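Local atomic coordinates of hypothetical signal peptide protein (Sinorhizobium meliloti, PDB entry 3PJY), a protein that is of unknown function, belongs to the DUF192 family and is a putative transcription regulator. Residues N65-L70 against V89-A94. Sequence-based numbering, arbitrary orientation. Where two conformers were deposited one is given.
Sequences NTYLPL and VPHSEA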
loop_
_atom_site.group_PDB
_atom_site.type_symbol
_atom_site.label_atom_id
_atom_site.label_comp_id
_atom_site.label_asym_id
_atom_site.label_seq_id
_atom_site.Cartn_x
_atom_site.Cartn_y
_atom_site.Cartn_z
ATOM N N ASN B 65 1.568 -13.666 -26.587
ATOM C CA ASN B 65 0.125 -13.621 -26.289
ATOM C C ASN B 65 -0.291 -12.581 -25.261
ATOM O O ASN B 65 -1.410 -12.644 -24.706
ATOM C CB ASN B 65 -0.399 -15.000 -25.849
ATOM C CG ASN B 65 -0.224 -16.069 -26.903
ATOM O OD1 ASN B 65 -0.306 -15.783 -28.103
ATOM N ND2 ASN B 65 0.034 -17.292 -26.472
ATOM N N THR B 66 0.597 -11.630 -24.964
ATOM C CA THR B 66 0.323 -10.612 -23.937
ATOM C C THR B 66 -0.076 -9.331 -24.634
ATOM O O THR B 66 0.674 -8.787 -25.475
ATOM C CB THR B 66 1.520 -10.404 -23.028
ATOM O OG1 THR B 66 1.817 -11.644 -22.357
ATOM C CG2 THR B 66 1.247 -9.368 -21.980
ATOM N N TYR B 67 -1.292 -8.846 -24.329
ATOM C CA TYR B 67 -1.884 -7.667 -24.946
ATOM C C TYR B 67 -1.544 -6.360 -24.219
ATOM O O TYR B 67 -1.485 -5.299 -24.839
ATOM C CB TYR B 67 -3.399 -7.828 -25.011
ATOM C CG TYR B 67 -3.903 -8.868 -26.000
ATOM C CD1 TYR B 67 -3.672 -10.186 -25.803
ATOM C CD2 TYR B 67 -4.616 -8.488 -27.153
ATOM C CE1 TYR B 67 -4.105 -11.163 -26.709
ATOM C CE2 TYR B 67 -5.095 -9.483 -28.060
ATOM C CZ TYR B 67 -4.813 -10.809 -27.802
ATOM O OH TYR B 67 -5.221 -11.832 -28.623
ATOM N N LEU B 68 -1.402 -6.434 -22.899
ATOM C CA LEU B 68 -1.122 -5.254 -22.068
ATOM C C LEU B 68 0.363 -4.928 -22.213
ATOM O O LEU B 68 1.197 -5.818 -22.004
ATOM C CB LEU B 68 -1.353 -5.581 -20.583
ATOM C CG LEU B 68 -2.816 -5.847 -20.152
ATOM C CD1 LEU B 68 -2.828 -6.473 -18.751
ATOM C CD2 LEU B 68 -3.556 -4.534 -20.191
ATOM N N PRO B 69 0.714 -3.659 -22.530
ATOM C CA PRO B 69 2.114 -3.290 -22.420
ATOM C C PRO B 69 2.527 -3.315 -20.938
ATOM O O PRO B 69 1.735 -2.911 -20.074
ATOM C CB PRO B 69 2.167 -1.881 -22.988
ATOM C CG PRO B 69 0.820 -1.374 -22.864
ATOM C CD PRO B 69 -0.136 -2.526 -22.923
ATOM N N LEU B 70 3.722 -3.796 -20.671
ATOM C CA LEU B 70 4.172 -4.057 -19.268
ATOM C C LEU B 70 5.535 -3.449 -18.987
ATOM O O LEU B 70 6.387 -3.386 -19.867
ATOM C CB LEU B 70 4.243 -5.562 -18.971
ATOM C CG LEU B 70 2.938 -6.327 -19.105
ATOM C CD1 LEU B 70 3.196 -7.854 -18.885
ATOM C CD2 LEU B 70 1.854 -5.794 -18.120
ATOM N N VAL B 89 6.964 -5.022 -25.164
ATOM C CA VAL B 89 6.094 -4.830 -26.323
ATOM C C VAL B 89 5.038 -5.945 -26.452
ATOM O O VAL B 89 5.383 -7.108 -26.539
ATOM C CB VAL B 89 6.924 -4.822 -27.593
ATOM C CG1 VAL B 89 6.038 -4.697 -28.818
ATOM C CG2 VAL B 89 7.931 -3.676 -27.538
ATOM N N PRO B 90 3.752 -5.573 -26.456
ATOM C CA PRO B 90 2.719 -6.587 -26.585
ATOM C C PRO B 90 2.946 -7.529 -27.775
ATOM O O PRO B 90 3.363 -7.118 -28.889
ATOM C CB PRO B 90 1.443 -5.762 -26.797
ATOM C CG PRO B 90 1.718 -4.527 -25.998
ATOM C CD PRO B 90 3.165 -4.228 -26.271
ATOM N N HIS B 91 2.681 -8.793 -27.523
ATOM C CA HIS B 91 2.799 -9.877 -28.515
ATOM C C HIS B 91 4.211 -10.297 -28.920
ATOM O O HIS B 91 4.370 -11.295 -29.641
ATOM C CB HIS B 91 1.956 -9.598 -29.774
ATOM C CG HIS B 91 0.568 -9.151 -29.459
ATOM N ND1 HIS B 91 -0.413 -10.036 -29.067
ATOM C CD2 HIS B 91 0.005 -7.921 -29.430
ATOM C CE1 HIS B 91 -1.529 -9.364 -28.835
ATOM N NE2 HIS B 91 -1.305 -8.082 -29.047
ATOM N N SER B 92 5.230 -9.601 -28.432
ATOM C CA SER B 92 6.608 -9.886 -28.885
ATOM C C SER B 92 7.183 -11.140 -28.253
ATOM O O SER B 92 7.122 -11.311 -27.028
ATOM C CB SER B 92 7.533 -8.729 -28.545
ATOM O OG SER B 92 8.870 -9.074 -28.843
ATOM N N GLU B 93 7.715 -12.027 -29.085
ATOM C CA GLU B 93 8.431 -13.193 -28.598
ATOM C C GLU B 93 9.941 -12.933 -28.329
ATOM O O GLU B 93 10.679 -13.864 -28.013
ATOM C CB GLU B 93 8.245 -14.397 -29.536
ATOM C CG GLU B 93 6.990 -15.152 -29.237
ATOM C CD GLU B 93 6.688 -16.139 -30.326
ATOM O OE1 GLU B 93 7.588 -16.978 -30.607
ATOM O OE2 GLU B 93 5.575 -16.039 -30.900
ATOM N N ALA B 94 10.397 -11.675 -28.397
ATOM C CA ALA B 94 11.771 -11.337 -28.028
ATOM C C ALA B 94 12.000 -11.642 -26.564
ATOM O O ALA B 94 11.246 -11.180 -25.700
ATOM C CB ALA B 94 12.020 -9.836 -28.285
HETATM O O HOH W 1 2.342 -13.334 -29.366
HETATM O O HOH W 2 -0.360 -12.587 -29.505
#
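His-91 meets Tyr-67 edge to face: its CE1 stands over the centre of the phenol ring, 3.4 Å above the plane, and the two ring planes are inclined at 75°, which makes the pair T-shaped. One face of the imidazole lies over Thr-66 O, while at its edge, in plane, come Tyr-67 CE2 and a water whose O is 2.6 Å from His-91 ND1. That water also makes a weak bond to Asn-65 OD1. The His-91 side chain, with CG beside its backbone N and anti to the carbonyl carbon (chi1 -47°), folds back over Thr-66 O, to which His-91 N donates a hydrogen bond of 2.9 Å; the N-H...O angle of 136° marks this bond as bent. A second water bridges Asn-65 N and His-91 O, 2.9 Å from each. With a leucine at Tyr-67, the CE1 edge of His-91 would probably lose its aromatic face, the imidazole be freer to turn, and Arg-41 lose a cation-pi contact. Further along, Pro-90 CG packs 4.0 Å from Pro-69 CB and 3.5 Å from Tyr-67 O. The type II turn Val-89 to Ser-92, closed by Ser-92 N to Val-89 O, presents both Pro-90 and His-91 to the other loop. The contact thus joins the loop between strands 60-61 and 70-75 to the one between 81-88 and 96-97, beside the antiparallel pairing of 70-75 with 81-88, where Leu-70 and Ala-88 share a backbone hydrogen bond.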